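Long-range contacts in 6-pyruvoyl tetrahydropterin synthase (Plasmodium falciparum, PDB 1Y13), which is a T-fold protein of the 6-pyruvoyl tetrahydropterin synthase family that binds zinc and biopterin as a six-chain assembly: residues S21-V26 with S56-G61; R64-V69 with K156-H161; Y162-V167 with K174-K179. All blocks are in the same frame, centred on the assembly; numbering follows the deposited sequence.

Contact 1: S21-V26 with S56-G61; sequences SAEVSV and SLKVRG
Glu23 and Arg60 form a non-hydrogen-bonded pair on neighbouring antiparallel strands of the T-fold sheet, and a side-on salt bridge joins their side chains. Two arginine nitrogens close on a single oxygen: Arg60 NE lies 2.7 Å from Glu23 OE2, and Arg60 NH2 reaches the same OE2 at 3.0 Å. The carboxylate and guanidinium planes are only 29° apart. OE2 takes NE on its anti side and NH2 nearly in line with its C-O bond. Arg60 starts out with CG anti to the backbone N (chi1 -172°) and then folds at chi3, which turns NE toward the acid. The extended Glu23 runs alongside, its CG 3.7 Å from Arg60 CG. The second oxygen looks to another base, with Glu23 OE1 3.6 Å from Lys58 NZ, a long ion pair that completes a three-residue network.

Beneath these charges runs the ladder. Ala22 with Gly61, Val24 with Val59 and Val26 with Leu57 each exchange two backbone hydrogen bonds, as in Val59 N to Val24 O at 3.0 Å. Beyond these pairs, the ring of Tyr162 meets the Arg60 guanidinium in a cation-pi contact. Along its other edge, strand 21-26 pairs with an antiparallel strand of the second subunit, so the sheet continues across the interface. The face bearing Val24, Val26 and Leu57 is covered by helix 72-86 through Phe72, Leu75 and Val79, and the Val24 side chain comes within about 4 Å of a bound biopterin. On that face Val24 and Val59 cross, CG2 of Val24 meeting CG2 of Val59 at 3.9 Å.

Contact 2: R64-V69 with K156-H161; sequences RDDGYV and KSRHIH. With BIO (biopterin), chain G.
Arg158 and Asp66 approach from opposite directions and meet end-on, joining the type I beta turn Arg64-Gly67 to the end of helix 152-157, which closes at His159 in a Schellman motif. Each carboxylate oxygen takes one nitrogen. Arg158 NH2 meets the syn lone pair of Asp66 OD1 at 2.9 Å in a nearly straight bond, whereas Arg158 NH1 comes to Asp66 OD2 at 3.0 Å from above the carboxylate plane, in keeping with the 42° twist between the two flat groups.

The edge of the same guanidinium with NE and NH2 is held by backbone: Arg158 NE donates to Val69 O at 3.0 Å, with the oxygen in the guanidinium plane, and NH2 adds weak bonds to Tyr68 O and Val69 O. Three sets of partners round its rim should thus limit the rotation of the group. A bend at chi3 (61°) swings the guanidinium toward the loop. One face is covered by aliphatic carbon, Arg64 CG standing 3.2 Å from Arg158 NH2.

Arg64 itself curls back through bends at chi2 and chi3. Its guanidinium, turned 80° from that of Arg158, has Arg158 O over one face. Arg64 NH1 bonds at 3.3 Å to a lone pair of Ser157 O, which stands out of the Arg64 guanidinium plane, and Arg64 NH2 lies at the edge of the His159 ring. A water sits between Val69 O and Arg158 O.

The loop so held belongs to a biopterin pocket, shared with Ile70 and Phe72 of the same chain and Glu136 and Thr135 of the second subunit. Tyr68 carries Asp66 O over one ring face and biopterin on the opposite one, its CD1 3.3 Å from C2 of the ligand.

Contact 3: Y162-V167 with K174-K179; sequences YIEISV and KAIVHK
Tyr162 reaches across to His178 on the neighbouring strand, and its side chain can be followed outward. From CB, with CG anti to the backbone N (chi1 175°), the ring heads toward strand 174-179. CD1 of Tyr162 passes 3.9 Å from Lys179 O. Next, Tyr162 CE1 lies 3.8 Å from His178 CD2, and at the tip Tyr162 OH comes within 3.5 Å of His178 CB. The two rings are tilted by 28° but slid well apart, centroids 5.7 Å from each other, so they barely overlap. The phenol ends in a short hydrogen bond: Tyr162 OH donates to the anti lone pair of Glu164 OE1 at 2.6 Å, with the oxygen in the ring plane, tying the ring to its own strand.

Further along this face, the Glu164 chain crosses Ile176, its CG 3.5 Å from Ile176 CG2, and Ser166 OG packs on Ile176 CG1. The other face is mostly apolar, with Lys179 at its end. Ile165 and Val177 lie side by side there, and Ile163 and Ile165 rest on helix 135-150 through Leu143, Leu146 and Ile147.

Six backbone bonds join the strands, two each for Ile163 with Lys179, Ile165 with Val177 and Val167 with Ala175. Residues Lys174 to Ile176 also pair with an antiparallel strand of the third subunit, into which the T-fold sheet continues beyond this chain's closing beta hairpin.

Contacts 1 and 3 belong to one antiparallel sheet: strands 49-62 and 162-168 are neighbours, probably hydrogen-bonded, for example Lys58 N to Glu164 O at 2.9 Å. Both put mainly apolar side chains against helices and mainly polar ones on the other face, though contact 3 has Ile176 among the polar ones. Contact 1 extends into the second subunit, contact 3 into the third. All three are partly buried, but only contact 2 has exposed touching residues, two of them. Lacking strand pairing, it relies on arginines gripping a carboxylate and backbone oxygens of a loop and a helix end. It touches contact 1 through Val69, Ile160 and a probable Arg60 O to His161 N bond, and merely adjoins contact 3 in sequence.

Contact 1: S21-V26 with S56-G61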
loop_
_atom_site.group_PDB
_atom_site.type_symbol
_atom_site.label_atom_id
_atom_site.label_comp_id
_atom_site.label_asym_id
_atom_site.label_seq_id
_atom_site.Cartn_x
_atom_site.Cartn_y
_atom_site.Cartn_z
ATOM N N SER A 21 18.461 -17.429 14.784
ATOM C CA SER A 21 18.165 -17.300 13.365
ATOM C C SER A 21 17.424 -15.997 13.057
ATOM O O SER A 21 16.683 -15.474 13.901
ATOM C CB SER A 21 17.390 -18.512 12.818
ATOM O OG SER A 21 16.000 -18.333 12.953
ATOM N N ALA A 22 17.671 -15.470 11.854
ATOM C CA ALA A 22 17.116 -14.213 11.385
ATOM C C ALA A 22 16.703 -14.383 9.922
ATOM O O ALA A 22 17.268 -15.208 9.220
ATOM C CB ALA A 22 18.141 -13.117 11.522
ATOM N N GLU A 23 15.720 -13.609 9.474
ATOM C CA GLU A 23 15.290 -13.635 8.070
ATOM C C GLU A 23 15.517 -12.309 7.394
ATOM O O GLU A 23 15.493 -11.261 8.045
ATOM C CB GLU A 23 13.820 -14.024 7.953
ATOM C CG GLU A 23 13.527 -15.402 8.519
ATOM C CD GLU A 23 12.043 -15.734 8.663
ATOM O OE1 GLU A 23 11.226 -14.808 8.863
ATOM O OE2 GLU A 23 11.696 -16.935 8.595
ATOM N N VAL A 24 15.783 -12.354 6.089
ATOM C CA VAL A 24 15.717 -11.157 5.247
ATOM C C VAL A 24 14.760 -11.440 4.085
ATOM O O VAL A 24 14.654 -12.582 3.607
ATOM C CB VAL A 24 17.101 -10.694 4.714
ATOM C CG1 VAL A 24 17.956 -10.094 5.834
ATOM C CG2 VAL A 24 17.860 -11.848 4.022
ATOM N N SER A 25 14.030 -10.417 3.666
ATOM C CA SER A 25 13.138 -10.536 2.517
ATOM C C SER A 25 13.181 -9.301 1.684
ATOM O O SER A 25 13.441 -8.204 2.182
ATOM C CB SER A 25 11.675 -10.851 2.889
ATOM O OG SER A 25 11.104 -9.860 3.691
ATOM N N VAL A 26 12.938 -9.516 0.400
ATOM C CA VAL A 26 12.853 -8.441 -0.579
ATOM C C VAL A 26 11.532 -8.588 -1.346
ATOM O O VAL A 26 11.086 -9.693 -1.629
ATOM C CB VAL A 26 14.077 -8.439 -1.538
ATOM C CG1 VAL A 26 15.336 -8.121 -0.766
ATOM C CG2 VAL A 26 14.223 -9.814 -2.225
ATOM N N SER A 56 7.987 -12.188 -4.255
ATOM C CA SER A 56 8.771 -11.803 -3.096
ATOM C C SER A 56 9.538 -13.004 -2.550
ATOM O O SER A 56 9.033 -14.113 -2.555
ATOM C CB SER A 56 7.886 -11.198 -2.007
ATOM O OG SER A 56 7.215 -12.218 -1.303
ATOM N N LEU A 57 10.769 -12.763 -2.104
ATOM C CA LEU A 57 11.693 -13.788 -1.644
ATOM C C LEU A 57 12.137 -13.547 -0.203
ATOM O O LEU A 57 12.536 -12.443 0.154
ATOM C CB LEU A 57 12.947 -13.804 -2.519
ATOM C CG LEU A 57 14.108 -14.742 -2.142
ATOM C CD1 LEU A 57 13.668 -16.203 -2.139
ATOM C CD2 LEU A 57 15.282 -14.559 -3.120
ATOM N N LYS A 58 12.091 -14.601 0.600
ATOM C CA LYS A 58 12.556 -14.540 1.967
ATOM C C LYS A 58 13.482 -15.730 2.250
ATOM O O LYS A 58 13.215 -16.849 1.803
ATOM C CB LYS A 58 11.352 -14.537 2.892
ATOM C CG LYS A 58 11.665 -14.666 4.345
ATOM C CD LYS A 58 10.418 -14.441 5.142
ATOM C CE LYS A 58 9.689 -15.744 5.368
ATOM N NZ LYS A 58 8.649 -15.528 6.409
ATOM N N VAL A 59 14.593 -15.468 2.936
ATOM C CA VAL A 59 15.531 -16.518 3.338
ATOM C C VAL A 59 15.804 -16.444 4.839
ATOM O O VAL A 59 15.876 -15.370 5.418
ATOM C CB VAL A 59 16.874 -16.578 2.476
ATOM C CG1 VAL A 59 16.600 -16.286 0.984
ATOM C CG2 VAL A 59 17.917 -15.620 2.976
ATOM N N ARG A 60 15.928 -17.607 5.461
ATOM C CA ARG A 60 16.214 -17.682 6.884
ATOM C C ARG A 60 17.622 -18.224 7.068
ATOM O O ARG A 60 17.984 -19.262 6.503
ATOM C CB ARG A 60 15.195 -18.574 7.564
ATOM C CG ARG A 60 15.277 -18.589 9.064
ATOM C CD ARG A 60 14.285 -19.602 9.613
ATOM N NE ARG A 60 12.937 -19.289 9.139
ATOM C CZ ARG A 60 11.945 -20.165 9.003
ATOM N NH1 ARG A 60 12.114 -21.452 9.318
ATOM N NH2 ARG A 60 10.774 -19.743 8.554
ATOM N N GLY A 61 18.412 -17.494 7.840
ATOM C CA GLY A 61 19.796 -17.839 8.097
ATOM C C GLY A 61 20.216 -17.301 9.448
ATOM O O GLY A 61 19.464 -17.399 10.406
#

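Contact 2: R64-V69 with K156-H161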
loop_
_atom_site.group_PDB
_atom_site.type_symbol
_atom_site.label_atom_id
_atom_site.label_comp_id
_atom_site.label_asym_id
_atom_site.label_seq_id
_atom_site.Cartn_x
_atom_site.Cartn_y
_atom_site.Cartn_z
ATOM N N ARG A 64 25.818 -13.117 9.815
ATOM C CA ARG A 64 27.203 -13.560 9.635
ATOM C C ARG A 64 28.180 -12.472 10.050
ATOM O O ARG A 64 27.761 -11.390 10.457
ATOM C CB ARG A 64 27.486 -13.958 8.184
ATOM C CG ARG A 64 26.500 -14.919 7.540
ATOM C CD ARG A 64 25.967 -15.999 8.477
ATOM N NE ARG A 64 26.965 -16.867 9.099
ATOM C CZ ARG A 64 27.856 -17.594 8.436
ATOM N NH1 ARG A 64 27.916 -17.508 7.115
ATOM N NH2 ARG A 64 28.705 -18.381 9.092
ATOM N N ASP A 65 29.475 -12.753 9.904
ATOM C CA ASP A 65 30.531 -11.796 10.259
ATOM C C ASP A 65 30.602 -10.520 9.400
ATOM O O ASP A 65 31.307 -9.587 9.746
ATOM C CB ASP A 65 31.916 -12.480 10.379
ATOM C CG ASP A 65 32.525 -12.901 9.025
ATOM O OD1 ASP A 65 31.998 -12.568 7.936
ATOM O OD2 ASP A 65 33.573 -13.590 9.059
ATOM N N ASP A 66 29.876 -10.486 8.282
ATOM C CA ASP A 66 29.751 -9.251 7.509
ATOM C C ASP A 66 28.546 -8.400 7.956
ATOM O O ASP A 66 28.349 -7.282 7.460
ATOM C CB ASP A 66 29.732 -9.525 5.986
ATOM C CG ASP A 66 28.610 -10.472 5.550
ATOM O OD1 ASP A 66 27.861 -10.995 6.400
ATOM O OD2 ASP A 66 28.464 -10.690 4.332
ATOM N N GLY A 67 27.750 -8.937 8.886
ATOM C CA GLY A 67 26.576 -8.249 9.425
ATOM C C GLY A 67 25.242 -8.584 8.769
ATOM O O GLY A 67 24.212 -8.053 9.160
ATOM N N TYR A 68 25.272 -9.477 7.787
ATOM C CA TYR A 68 24.105 -9.853 7.002
ATOM C C TYR A 68 23.684 -11.307 7.193
ATOM O O TYR A 68 24.526 -12.168 7.456
ATOM C CB TYR A 68 24.411 -9.721 5.510
ATOM C CG TYR A 68 24.846 -8.374 5.003
ATOM C CD1 TYR A 68 24.455 -7.189 5.635
ATOM C CD2 TYR A 68 25.635 -8.281 3.861
ATOM C CE1 TYR A 68 24.851 -5.952 5.130
ATOM C CE2 TYR A 68 26.026 -7.048 3.347
ATOM C CZ TYR A 68 25.640 -5.888 3.985
ATOM O OH TYR A 68 26.035 -4.666 3.473
ATOM N N VAL A 69 22.394 -11.590 7.001
ATOM C CA VAL A 69 21.979 -12.958 6.726
ATOM C C VAL A 69 22.567 -13.313 5.356
ATOM O O VAL A 69 23.274 -14.310 5.211
ATOM C CB VAL A 69 20.445 -13.134 6.726
ATOM C CG1 VAL A 69 20.054 -14.501 6.155
ATOM C CG2 VAL A 69 19.888 -12.972 8.127
ATOM N N LYS A 156 24.591 -22.644 1.689
ATOM C CA LYS A 156 25.108 -23.504 2.750
ATOM C C LYS A 156 26.302 -22.930 3.499
ATOM O O LYS A 156 26.434 -23.149 4.702
ATOM C CB LYS A 156 25.496 -24.888 2.211
ATOM C CG LYS A 156 24.357 -25.664 1.562
ATOM C CD LYS A 156 23.117 -25.801 2.458
ATOM C CE LYS A 156 22.290 -27.030 2.034
ATOM N NZ LYS A 156 23.091 -28.296 2.222
ATOM N N SER A 157 27.200 -22.246 2.793
ATOM C CA SER A 157 28.356 -21.622 3.457
ATOM C C SER A 157 27.920 -20.495 4.422
ATOM O O SER A 157 28.590 -20.218 5.420
ATOM C CB SER A 157 29.368 -21.097 2.426
ATOM O OG SER A 157 28.797 -20.090 1.597
ATOM N N ARG A 158 26.787 -19.861 4.118
ATOM C CA ARG A 158 26.226 -18.822 4.980
ATOM C C ARG A 158 25.240 -19.399 6.000
ATOM O O ARG A 158 24.693 -18.677 6.822
ATOM C CB ARG A 158 25.598 -17.694 4.140
ATOM C CG ARG A 158 26.644 -16.994 3.258
ATOM C CD ARG A 158 26.166 -15.686 2.660
ATOM N NE ARG A 158 25.816 -14.703 3.686
ATOM C CZ ARG A 158 26.601 -13.727 4.140
ATOM N NH1 ARG A 158 27.828 -13.552 3.667
ATOM N NH2 ARG A 158 26.132 -12.901 5.070
ATOM N N HIS A 159 25.029 -20.708 5.941
ATOM C CA HIS A 159 24.130 -21.415 6.870
ATOM C C HIS A 159 22.657 -21.018 6.717
ATOM O O HIS A 159 21.887 -21.033 7.684
ATOM C CB HIS A 159 24.571 -21.249 8.326
ATOM C CG HIS A 159 25.839 -21.969 8.670
ATOM N ND1 HIS A 159 25.942 -23.344 8.660
ATOM C CD2 HIS A 159 27.039 -21.505 9.095
ATOM C CE1 HIS A 159 27.159 -23.696 9.039
ATOM N NE2 HIS A 159 27.843 -22.599 9.312
ATOM N N ILE A 160 22.285 -20.681 5.494
ATOM C CA ILE A 160 20.887 -20.456 5.130
ATOM C C ILE A 160 20.198 -21.826 5.011
ATOM O O ILE A 160 20.703 -22.721 4.317
ATOM C CB ILE A 160 20.802 -19.636 3.828
ATOM C CG1 ILE A 160 21.238 -18.188 4.127
ATOM C CG2 ILE A 160 19.375 -19.680 3.222
ATOM C CD1 ILE A 160 21.829 -17.450 2.943
ATOM N N HIS A 161 19.083 -22.002 5.717
ATOM C CA HIS A 161 18.466 -23.332 5.835
ATOM C C HIS A 161 17.028 -23.375 5.333
ATOM O O HIS A 161 16.407 -24.436 5.303
ATOM C CB HIS A 161 18.583 -23.889 7.276
ATOM C CG HIS A 161 18.145 -22.923 8.340
ATOM N ND1 HIS A 161 18.952 -21.902 8.798
ATOM C CD2 HIS A 161 16.978 -22.812 9.020
ATOM C CE1 HIS A 161 18.303 -21.204 9.716
ATOM N NE2 HIS A 161 17.104 -21.736 9.871
HETATM N N1 BIO G . 21.963 -6.371 3.023
HETATM N N2 BIO G . 21.136 -8.082 4.335
HETATM C C2 BIO G . 21.477 -6.771 4.213
HETATM N N3 BIO G . 21.335 -5.898 5.244
HETATM C C4 BIO G . 21.692 -4.595 5.142
HETATM O O4 BIO G . 21.568 -3.799 6.084
HETATM C C4A BIO G . 22.206 -4.080 3.859
HETATM C C8A BIO G . 22.316 -5.076 2.805
HETATM N N8 BIO G . 22.784 -4.668 1.626
HETATM C C7 BIO G . 23.150 -3.404 1.415
HETATM C C6 BIO G . 23.037 -2.436 2.370
HETATM N N5 BIO G . 22.575 -2.798 3.615
HETATM C C9 BIO G . 23.513 -1.039 2.014
HETATM O O9 BIO G . 23.769 -0.196 3.165
HETATM C C10 BIO G . 22.653 -0.128 1.111
HETATM O O10 BIO G . 21.354 0.196 1.692
HETATM C C11 BIO G . 22.714 -0.559 -0.366
HETATM O O HOH W 1 22.857 -16.680 6.860
#

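Contact 3: Y162-V167 with K174-K179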
loop_
_atom_site.group_PDB
_atom_site.type_symbol
_atom_site.label_atom_id
_atom_site.label_comp_id
_atom_site.label_asym_id
_atom_site.label_seq_id
_atom_site.Cartn_x
_atom_site.Cartn_y
_atom_site.Cartn_z
ATOM N N TYR A 162 16.512 -22.230 4.900
ATOM C CA TYR A 162 15.114 -22.141 4.519
ATOM C C TYR A 162 14.916 -21.008 3.533
ATOM O O TYR A 162 15.468 -19.927 3.697
ATOM C CB TYR A 162 14.243 -21.942 5.760
ATOM C CG TYR A 162 12.771 -21.716 5.485
ATOM C CD1 TYR A 162 11.899 -22.789 5.331
ATOM C CD2 TYR A 162 12.256 -20.433 5.403
ATOM C CE1 TYR A 162 10.556 -22.586 5.098
ATOM C CE2 TYR A 162 10.912 -20.216 5.177
ATOM C CZ TYR A 162 10.071 -21.296 5.022
ATOM O OH TYR A 162 8.736 -21.082 4.798
ATOM N N ILE A 163 14.140 -21.285 2.494
ATOM C CA ILE A 163 13.849 -20.317 1.443
ATOM C C ILE A 163 12.352 -20.363 1.133
ATOM O O ILE A 163 11.744 -21.437 1.045
ATOM C CB ILE A 163 14.676 -20.617 0.185
ATOM C CG1 ILE A 163 16.159 -20.459 0.491
ATOM C CG2 ILE A 163 14.346 -19.655 -0.946
ATOM C CD1 ILE A 163 17.058 -21.064 -0.536
ATOM N N GLU A 164 11.765 -19.192 0.947
ATOM C CA GLU A 164 10.340 -19.081 0.720
ATOM C C GLU A 164 10.087 -18.017 -0.333
ATOM O O GLU A 164 10.663 -16.926 -0.279
ATOM C CB GLU A 164 9.668 -18.693 2.024
ATOM C CG GLU A 164 8.164 -18.717 2.011
ATOM C CD GLU A 164 7.605 -18.095 3.275
ATOM O OE1 GLU A 164 7.566 -18.776 4.334
ATOM O OE2 GLU A 164 7.216 -16.918 3.209
ATOM N N ILE A 165 9.246 -18.333 -1.311
ATOM C CA ILE A 165 8.780 -17.303 -2.220
ATOM C C ILE A 165 7.259 -17.185 -2.191
ATOM O O ILE A 165 6.532 -18.176 -2.027
ATOM C CB ILE A 165 9.250 -17.487 -3.709
ATOM C CG1 ILE A 165 8.573 -18.662 -4.354
ATOM C CG2 ILE A 165 10.754 -17.651 -3.870
ATOM C CD1 ILE A 165 8.150 -18.329 -5.716
ATOM N N SER A 166 6.787 -15.962 -2.339
ATOM C CA SER A 166 5.392 -15.701 -2.537
ATOM C C SER A 166 5.231 -15.255 -3.969
ATOM O O SER A 166 5.990 -14.410 -4.453
ATOM C CB SER A 166 4.939 -14.576 -1.621
ATOM O OG SER A 166 4.749 -15.064 -0.306
ATOM N N VAL A 167 4.243 -15.808 -4.651
ATOM C CA VAL A 167 3.928 -15.364 -6.004
ATOM C C VAL A 167 2.483 -14.906 -5.989
ATOM O O VAL A 167 1.586 -15.717 -5.733
ATOM C CB VAL A 167 4.106 -16.462 -7.082
ATOM C CG1 VAL A 167 3.803 -15.881 -8.468
ATOM C CG2 VAL A 167 5.503 -17.034 -7.079
ATOM N N LYS A 174 -2.444 -14.797 -3.584
ATOM C CA LYS A 174 -1.089 -15.307 -3.726
ATOM C C LYS A 174 -0.869 -16.740 -3.252
ATOM O O LYS A 174 -1.675 -17.293 -2.508
ATOM C CB LYS A 174 -0.099 -14.376 -3.047
ATOM C CG LYS A 174 -0.234 -14.273 -1.579
ATOM C CD LYS A 174 0.937 -13.437 -1.074
ATOM C CE LYS A 174 0.587 -12.752 0.221
ATOM N NZ LYS A 174 1.803 -12.249 0.904
ATOM N N ALA A 175 0.226 -17.320 -3.724
ATOM C CA ALA A 175 0.683 -18.625 -3.303
ATOM C C ALA A 175 2.066 -18.483 -2.674
ATOM O O ALA A 175 2.869 -17.652 -3.092
ATOM C CB ALA A 175 0.749 -19.547 -4.497
ATOM N N ILE A 176 2.331 -19.298 -1.666
ATOM C CA ILE A 176 3.577 -19.297 -0.934
ATOM C C ILE A 176 4.120 -20.714 -0.928
ATOM O O ILE A 176 3.454 -21.635 -0.483
ATOM C CB ILE A 176 3.374 -18.804 0.505
ATOM C CG1 ILE A 176 2.680 -17.434 0.509
ATOM C CG2 ILE A 176 4.703 -18.707 1.243
ATOM C CD1 ILE A 176 1.214 -17.496 0.942
ATOM N N VAL A 177 5.307 -20.891 -1.488
ATOM C CA VAL A 177 5.960 -22.193 -1.540
ATOM C C VAL A 177 7.311 -22.045 -0.852
ATOM O O VAL A 177 7.849 -20.944 -0.777
ATOM C CB VAL A 177 6.131 -22.725 -3.015
ATOM C CG1 VAL A 177 4.784 -23.051 -3.646
ATOM C CG2 VAL A 177 6.853 -21.704 -3.903
ATOM N N HIS A 178 7.850 -23.144 -0.348
ATOM C CA HIS A 178 9.094 -23.083 0.391
ATOM C C HIS A 178 9.958 -24.320 0.189
ATOM O O HIS A 178 9.502 -25.339 -0.351
ATOM C CB HIS A 178 8.788 -22.929 1.871
ATOM C CG HIS A 178 8.178 -24.154 2.473
ATOM N ND1 HIS A 178 6.818 -24.365 2.509
ATOM C CD2 HIS A 178 8.744 -25.246 3.047
ATOM C CE1 HIS A 178 6.570 -25.531 3.082
ATOM N NE2 HIS A 178 7.722 -26.086 3.414
ATOM N N LYS A 179 11.201 -24.229 0.661
ATOM C CA LYS A 179 12.091 -25.369 0.693
ATOM C C LYS A 179 13.046 -25.232 1.854
ATOM O O LYS A 179 13.611 -24.154 2.079
ATOM C CB LYS A 179 12.871 -25.492 -0.608
ATOM C CG LYS A 179 13.339 -26.925 -0.893
ATOM C CD LYS A 179 13.732 -27.075 -2.356
ATOM C CE LYS A 179 12.534 -26.882 -3.331
ATOM N NZ LYS A 179 12.057 -28.164 -3.941
#